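Local coordinates for replication protein B (Plasmid RSF1010, PDB 3H20) that acts as a primase, a nucleotidyltransferase that makes primers for the replication of plasmid RSF1010, which proceeds exclusively in leading-strand mode, at residues M17-E20 / R21-I24; P135-D139 / S140-G144; R37-S40 / A41-L45. One frame throughout, in Å; residues are numbered along the deposited sequence.

Interaction 1: residues M17-E20 / R21-I24; sequences MGCE and RFDI
Met17, at the end of helix 6-17, crosses the edge of the Phe22 ring obliquely, its nearest approaches all falling on CE2. Its CB lies in the plane of the ring, 3.8 Å from Phe22 CE2. The thioether chain is bent at its last torsion (chi3 82°), which turns the methyl back, so that CE too comes within 4.0 Å of Phe22 CE2. The sulfur sits obliquely to the ring, with Met17 SD 5.1 Å from the centroid, a loose Met-aromatic contact. Gly18 then leaves the helix with positive phi (82°) and swings the chain round toward the strand. This is a tight helix-to-strand connection, the link by which helix 6-17 passes into strand 21-28, an inner strand of an antiparallel sheet in the primase domain. Cys19 meets the same ring from above. Its CB stands over one face, 4.0 Å from the Phe22 centroid and displaced toward the rim, in a CH-pi contact, while SG, oblique to the ring, comes within 3.7 Å of Phe22 CE2. The carbonyl of Cys19 also touches the ring, O lying 3.4 Å from Phe22 CE1. Strand 59-65 packs nearby through Ile63, which both Met17 and Phe22 touch. At Glu20 the chain is held by Glu69, whose carboxylate oxygens accept separately from the backbone N-H groups of Glu20 and Arg21.

Interaction 2: residues P135-D139 / S140-G144; sequences PASAD and SRHYG. With SO4 (sulfate ion), chain D.
From Asp139 to His142 the backbone makes a type I beta turn, following the turn at 135-138 in which Ala138 N bonds to Pro135 O. The Asp139 carboxylate folds back over its own turn. OD1 accepts from Arg141 N at 2.9 Å, a bond bent to 145° that arrives on the anti side and well out of the carboxylate plane. With chi1 at 70°, CG lies between the backbone N and the carbonyl carbon, which brings OD1 round to Arg141 N two residues on: an Asx turn superimposed on the beta turn. The other oxygen, OD2, lies at the edge of the His142 imidazole, where ND1 donates to it weakly at 3.3 Å. The two side chains cross at about a right angle, with carboxylate and ring planes 74° apart. Within the RepB primase domain this loop links helix 117-130 to strand 144-145. One face of the imidazole rests on the backbone of Ser137, whose CA sits over the ring centre, 3.7 Å from the His142 centroid, in a CH-pi contact. CG is anti to the backbone N in His142, and the ring thereby reaches back across the turn to Ser137. Ser137 OG is hydrogen-bonded to Asp77 OD2. Next to the turn, a sulfate ion, probably from the crystallisation liquor, takes a hydrogen bond from Ser140 N to its O4 at 2.8 Å; its approach to Ser140 OG is so short that its exact geometry is doubtful. Arg141 leads away from the turn, its guanidinium paired with Asp23.

Interaction 3: residues R37-S40 / A41-L45; sequences REWS and AAEVL
A capping box closes the start of helix 41-46, where strand 34-40 turns directly into it with Ser40 as N-cap. The strand and helix segments meet at 110°, and Ser40 and Glu43 exchange bonds across the junction. Glu43 N donates to Ser40 OG at 3.2 Å. In return Glu43 OE1 accepts from Ser40 N at 2.9 Å, in a fairly straight bond (157°) that comes from the anti side and out of the carboxylate plane. The first torsion of Ser40 sets OG between its backbone N and carbonyl carbon and holds it over the helix start, where it lies close to Glu43 CG, 3.1 Å from Ser40 OG. The ordinary helical bond from Val44 N to Ser40 O, 2.9 Å, completes the first turn. Trp39 flanks the box: its CB touches Glu43 CB at 3.6 Å and Val44 CG2 at 3.9 Å. The indole and the carboxylate are steeply inclined to each other, their planes 76° apart, and the carboxylate oxygen OE1 approaches the ring obliquely. Arg37 CB and the carbonyl oxygen of Glu43 lie over opposite faces of the indole, both toward its rim. A water donates to both Glu43 OE1, at 2.7 Å, and the carbonyl oxygen of Glu38. Arg21, already paired with Glu38, adds a long, weak ion pair to the same OE1. With the Ser40 N-H and the water both directed at OE1, one carboxylate oxygen ties the last strand residues to the helix, and its negative charge near the helix N-terminus would probably be favoured by the helix dipole.

In the fold
Interactions 1 and 3 lie side by side, their centres 7 Å apart, because strands 21-28 and 34-40 are antiparallel neighbours in one sheet. Ile24 N lies 2.8 Å from Arg37 O, probably a hydrogen bond, and Arg21 NE makes a salt bridge with Glu38 OE2 at 2.9 Å. Interaction 2 joins this group through interaction 1: Asp23 OD2 pairs with Arg141 NH2 at 3.0 Å, and Asp23 CB packs on Tyr143 OH. Interactions 2 and 3 do not touch, their nearest atoms being about 5 Å apart. From side chain to diphosphate, whose pocket is lined by Tyr62, Arg145, Asn151 and Lys153, His142 of interaction 2 is about 6 Å away and Met17 of interaction 1 about 13 Å.

Interaction 1: residues M17-E20 / R21-I24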
loop_
_atom_site.group_PDB
_atom_site.type_symbol
_atom_site.label_atom_id
_atom_site.label_comp_id
_atom_site.label_asym_id
_atom_site.label_seq_id
_atom_site.Cartn_x
_atom_site.Cartn_y
_atom_site.Cartn_z
ATOM N N MET A 17 -7.527 19.967 -16.172
ATOM C CA MET A 17 -7.809 18.890 -15.212
ATOM C C MET A 17 -9.296 18.542 -15.247
ATOM O O MET A 17 -9.667 17.372 -15.223
ATOM C CB MET A 17 -7.342 19.267 -13.811
ATOM C CG MET A 17 -5.799 19.244 -13.656
ATOM S SD MET A 17 -5.254 19.780 -12.020
ATOM C CE MET A 17 -5.473 18.264 -11.081
ATOM N N GLY A 18 -10.139 19.568 -15.317
ATOM C CA GLY A 18 -11.559 19.381 -15.568
ATOM C C GLY A 18 -12.445 19.022 -14.391
ATOM O O GLY A 18 -13.653 18.838 -14.578
ATOM N N CYS A 19 -11.873 18.926 -13.190
ATOM C CA CYS A 19 -12.654 18.556 -12.001
ATOM C C CYS A 19 -13.562 19.686 -11.525
ATOM O O CYS A 19 -13.264 20.875 -11.734
ATOM C CB CYS A 19 -11.740 18.154 -10.838
ATOM S SG CYS A 19 -10.322 17.161 -11.292
ATOM N N GLU A 20 -14.659 19.309 -10.873
ATOM C CA GLU A 20 -15.495 20.277 -10.164
ATOM C C GLU A 20 -14.831 20.742 -8.868
ATOM O O GLU A 20 -14.914 21.924 -8.517
ATOM C CB GLU A 20 -16.886 19.701 -9.877
ATOM C CG GLU A 20 -17.698 19.378 -11.133
ATOM C CD GLU A 20 -18.180 20.618 -11.886
ATOM O OE1 GLU A 20 -18.051 21.755 -11.357
ATOM O OE2 GLU A 20 -18.705 20.453 -13.011
ATOM N N ARG A 21 -14.181 19.817 -8.157
ATOM C CA ARG A 21 -13.547 20.145 -6.869
ATOM C C ARG A 21 -12.126 19.571 -6.756
ATOM O O ARG A 21 -11.829 18.503 -7.314
ATOM C CB ARG A 21 -14.415 19.676 -5.693
ATOM C CG ARG A 21 -15.819 20.312 -5.635
ATOM C CD ARG A 21 -16.572 19.962 -4.346
ATOM N NE ARG A 21 -16.069 20.692 -3.181
ATOM C CZ ARG A 21 -16.430 21.928 -2.840
ATOM N NH1 ARG A 21 -17.315 22.607 -3.564
ATOM N NH2 ARG A 21 -15.906 22.484 -1.758
ATOM N N PHE A 22 -11.271 20.285 -6.018
ATOM C CA PHE A 22 -9.843 19.983 -5.897
ATOM C C PHE A 22 -9.404 20.041 -4.426
ATOM O O PHE A 22 -9.960 20.818 -3.638
ATOM C CB PHE A 22 -9.014 21.039 -6.654
ATOM C CG PHE A 22 -9.291 21.107 -8.149
ATOM C CD1 PHE A 22 -10.298 21.929 -8.651
ATOM C CD2 PHE A 22 -8.525 20.359 -9.041
ATOM C CE1 PHE A 22 -10.549 22.002 -10.026
ATOM C CE2 PHE A 22 -8.765 20.413 -10.424
ATOM C CZ PHE A 22 -9.785 21.248 -10.914
ATOM N N ASP A 23 -8.398 19.245 -4.070
ATOM C CA ASP A 23 -7.657 19.457 -2.833
ATOM C C ASP A 23 -6.463 20.335 -3.171
ATOM O O ASP A 23 -5.735 20.049 -4.126
ATOM C CB ASP A 23 -7.137 18.140 -2.250
ATOM C CG ASP A 23 -8.240 17.237 -1.785
ATOM O OD1 ASP A 23 -9.270 17.759 -1.286
ATOM O OD2 ASP A 23 -8.070 16.007 -1.915
ATOM N N ILE A 24 -6.282 21.404 -2.407
ATOM C CA ILE A 24 -5.087 22.231 -2.515
ATOM C C ILE A 24 -4.243 21.986 -1.267
ATOM O O ILE A 24 -4.738 22.076 -0.142
ATOM C CB ILE A 24 -5.415 23.748 -2.646
ATOM C CG1 ILE A 24 -6.166 24.057 -3.955
ATOM C CG2 ILE A 24 -4.144 24.614 -2.507
ATOM C CD1 ILE A 24 -5.377 23.800 -5.257
#

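Interaction 2: residues P135-D139 / S140-G144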
loop_
_atom_site.group_PDB
_atom_site.type_symbol
_atom_site.label_atom_id
_atom_site.label_comp_id
_atom_site.label_asym_id
_atom_site.label_seq_id
_atom_site.Cartn_x
_atom_site.Cartn_y
_atom_site.Cartn_z
ATOM N N PRO A 135 8.193 5.775 -8.621
ATOM C CA PRO A 135 7.167 4.839 -8.149
ATOM C C PRO A 135 6.482 5.293 -6.852
ATOM O O PRO A 135 5.333 4.916 -6.598
ATOM C CB PRO A 135 7.955 3.548 -7.902
ATOM C CG PRO A 135 9.342 4.008 -7.585
ATOM C CD PRO A 135 9.555 5.223 -8.461
ATOM N N ALA A 136 7.183 6.086 -6.040
ATOM C CA ALA A 136 6.645 6.579 -4.773
ATOM C C ALA A 136 5.504 7.564 -4.996
ATOM O O ALA A 136 4.689 7.788 -4.097
ATOM C CB ALA A 136 7.746 7.219 -3.940
ATOM N N SER A 137 5.464 8.145 -6.197
ATOM C CA SER A 137 4.441 9.095 -6.611
ATOM C C SER A 137 3.216 8.413 -7.238
ATOM O O SER A 137 2.212 9.076 -7.535
ATOM C CB SER A 137 5.029 10.082 -7.632
ATOM O OG SER A 137 5.995 10.945 -7.050
ATOM N N ALA A 138 3.317 7.101 -7.445
ATOM C CA ALA A 138 2.291 6.338 -8.148
ATOM C C ALA A 138 1.222 5.829 -7.192
ATOM O O ALA A 138 1.349 4.745 -6.620
ATOM C CB ALA A 138 2.922 5.173 -8.923
ATOM N N ASP A 139 0.184 6.637 -7.011
ATOM C CA ASP A 139 -1.028 6.231 -6.289
ATOM C C ASP A 139 -2.209 7.131 -6.682
ATOM O O ASP A 139 -2.009 8.212 -7.247
ATOM C CB ASP A 139 -0.801 6.199 -4.771
ATOM C CG ASP A 139 -0.633 7.578 -4.174
ATOM O OD1 ASP A 139 -1.665 8.215 -3.866
ATOM O OD2 ASP A 139 0.527 8.018 -4.005
ATOM N N SER A 140 -3.428 6.689 -6.376
ATOM C CA SER A 140 -4.648 7.366 -6.837
ATOM C C SER A 140 -4.906 8.719 -6.160
ATOM O O SER A 140 -5.792 9.474 -6.587
ATOM C CB SER A 140 -5.861 6.454 -6.650
ATOM O OG SER A 140 -6.055 6.164 -5.279
ATOM N N ARG A 141 -4.134 9.023 -5.113
ATOM C CA ARG A 141 -4.326 10.258 -4.342
ATOM C C ARG A 141 -3.062 11.128 -4.208
ATOM O O ARG A 141 -2.935 11.906 -3.265
ATOM C CB ARG A 141 -4.886 9.920 -2.955
ATOM C CG ARG A 141 -6.314 9.369 -2.966
ATOM C CD ARG A 141 -7.339 10.483 -3.183
ATOM N NE ARG A 141 -7.562 11.277 -1.976
ATOM C CZ ARG A 141 -7.881 12.571 -1.976
ATOM N NH1 ARG A 141 -8.005 13.226 -3.122
ATOM N NH2 ARG A 141 -8.067 13.215 -0.825
ATOM N N HIS A 142 -2.136 11.015 -5.152
ATOM C CA HIS A 142 -0.878 11.746 -5.011
ATOM C C HIS A 142 -1.016 13.183 -5.480
ATOM O O HIS A 142 -1.689 13.458 -6.472
ATOM C CB HIS A 142 0.270 11.061 -5.742
ATOM C CG HIS A 142 1.617 11.468 -5.234
ATOM N ND1 HIS A 142 2.210 10.873 -4.139
ATOM C CD2 HIS A 142 2.475 12.428 -5.654
ATOM C CE1 HIS A 142 3.380 11.445 -3.911
ATOM N NE2 HIS A 142 3.565 12.389 -4.818
ATOM N N TYR A 143 -0.375 14.088 -4.748
ATOM C CA TYR A 143 -0.384 15.512 -5.074
ATOM C C TYR A 143 0.576 15.797 -6.231
ATOM O O TYR A 143 1.705 15.297 -6.246
ATOM C CB TYR A 143 0.037 16.336 -3.849
ATOM C CG TYR A 143 -1.090 16.845 -2.973
ATOM C CD1 TYR A 143 -2.085 17.667 -3.490
ATOM C CD2 TYR A 143 -1.136 16.535 -1.615
ATOM C CE1 TYR A 143 -3.111 18.160 -2.689
ATOM C CE2 TYR A 143 -2.162 17.028 -0.797
ATOM C CZ TYR A 143 -3.148 17.838 -1.352
ATOM O OH TYR A 143 -4.159 18.339 -0.547
ATOM N N GLY A 144 0.124 16.596 -7.191
ATOM C CA GLY A 144 1.022 17.263 -8.115
ATOM C C GLY A 144 1.219 18.727 -7.777
ATOM O O GLY A 144 0.610 19.246 -6.841
HETATM S S SO4 D . -3.998 3.391 -4.584
HETATM O O1 SO4 D . -3.567 3.656 -3.209
HETATM O O2 SO4 D . -3.949 1.954 -4.871
HETATM O O3 SO4 D . -5.366 3.861 -4.772
HETATM O O4 SO4 D . -3.103 4.088 -5.495
#

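Interaction 3: residues R37-S40 / A41-L45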
loop_
_atom_site.group_PDB
_atom_site.type_symbol
_atom_site.label_atom_id
_atom_site.label_comp_id
_atom_site.label_asym_id
_atom_site.label_seq_id
_atom_site.Cartn_x
_atom_site.Cartn_y
_atom_site.Cartn_z
ATOM N N ARG A 37 -6.866 22.066 1.947
ATOM C CA ARG A 37 -8.226 22.595 1.790
ATOM C C ARG A 37 -8.909 21.986 0.571
ATOM O O ARG A 37 -8.255 21.714 -0.430
ATOM C CB ARG A 37 -8.223 24.125 1.644
ATOM C CG ARG A 37 -7.315 24.916 2.606
ATOM C CD ARG A 37 -7.627 24.685 4.070
ATOM N NE ARG A 37 -9.023 24.940 4.415
ATOM C CZ ARG A 37 -9.570 24.613 5.582
ATOM N NH1 ARG A 37 -8.842 24.015 6.517
ATOM N NH2 ARG A 37 -10.850 24.879 5.817
ATOM N N GLU A 38 -10.221 21.774 0.655
ATOM C CA GLU A 38 -10.999 21.333 -0.503
ATOM C C GLU A 38 -11.864 22.480 -1.021
ATOM O O GLU A 38 -12.655 23.066 -0.265
ATOM C CB GLU A 38 -11.870 20.113 -0.174
ATOM C CG GLU A 38 -12.559 19.516 -1.414
ATOM C CD GLU A 38 -13.655 18.522 -1.063
ATOM O OE1 GLU A 38 -13.355 17.481 -0.435
ATOM O OE2 GLU A 38 -14.824 18.788 -1.412
ATOM N N TRP A 39 -11.709 22.773 -2.313
ATOM C CA TRP A 39 -12.295 23.958 -2.953
ATOM C C TRP A 39 -12.798 23.665 -4.371
ATOM O O TRP A 39 -12.154 22.912 -5.105
ATOM C CB TRP A 39 -11.220 25.051 -3.082
ATOM C CG TRP A 39 -10.813 25.743 -1.791
ATOM C CD1 TRP A 39 -11.592 25.978 -0.701
ATOM C CD2 TRP A 39 -9.536 26.338 -1.510
ATOM N NE1 TRP A 39 -10.872 26.660 0.259
ATOM C CE2 TRP A 39 -9.610 26.899 -0.218
ATOM C CE3 TRP A 39 -8.332 26.449 -2.231
ATOM C CZ2 TRP A 39 -8.522 27.552 0.385
ATOM C CZ3 TRP A 39 -7.250 27.102 -1.632
ATOM C CH2 TRP A 39 -7.360 27.648 -0.336
ATOM N N SER A 40 -13.910 24.288 -4.771
ATOM C CA SER A 40 -14.286 24.320 -6.197
ATOM C C SER A 40 -13.202 25.060 -6.988
ATOM O O SER A 40 -12.382 25.770 -6.400
ATOM C CB SER A 40 -15.647 25.007 -6.397
ATOM O OG SER A 40 -15.601 26.364 -5.982
ATOM N N ALA A 41 -13.184 24.885 -8.307
ATOM C CA ALA A 41 -12.296 25.665 -9.166
ATOM C C ALA A 41 -12.436 27.182 -8.923
ATOM O O ALA A 41 -11.430 27.896 -8.842
ATOM C CB ALA A 41 -12.536 25.316 -10.658
ATOM N N ALA A 42 -13.676 27.662 -8.785
ATOM C CA ALA A 42 -13.949 29.074 -8.487
ATOM C C ALA A 42 -13.314 29.512 -7.164
ATOM O O ALA A 42 -12.796 30.644 -7.052
ATOM C CB ALA A 42 -15.469 29.335 -8.469
ATOM N N GLU A 43 -13.365 28.626 -6.166
ATOM C CA GLU A 43 -12.776 28.895 -4.853
ATOM C C GLU A 43 -11.235 28.882 -4.878
ATOM O O GLU A 43 -10.606 29.651 -4.150
ATOM C CB GLU A 43 -13.335 27.944 -3.773
ATOM C CG GLU A 43 -14.833 28.120 -3.494
ATOM C CD GLU A 43 -15.434 27.023 -2.609
ATOM O OE1 GLU A 43 -14.920 25.886 -2.600
ATOM O OE2 GLU A 43 -16.441 27.302 -1.930
ATOM N N VAL A 44 -10.635 28.028 -5.711
ATOM C CA VAL A 44 -9.171 28.011 -5.892
ATOM C C VAL A 44 -8.709 29.386 -6.409
ATOM O O VAL A 44 -7.795 29.997 -5.853
ATOM C CB VAL A 44 -8.699 26.895 -6.864
ATOM C CG1 VAL A 44 -7.168 26.919 -7.024
ATOM C CG2 VAL A 44 -9.157 25.497 -6.374
ATOM N N LEU A 45 -9.376 29.873 -7.455
ATOM C CA LEU A 45 -9.096 31.198 -8.007
ATOM C C LEU A 45 -9.350 32.332 -7.010
ATOM O O LEU A 45 -8.559 33.286 -6.923
ATOM C CB LEU A 45 -9.872 31.393 -9.329
ATOM C CG LEU A 45 -9.303 30.539 -10.491
ATOM C CD1 LEU A 45 -10.250 30.445 -11.691
ATOM C CD2 LEU A 45 -7.949 31.077 -10.962
HETATM O O HOH W 1 -15.513 24.584 -0.297
#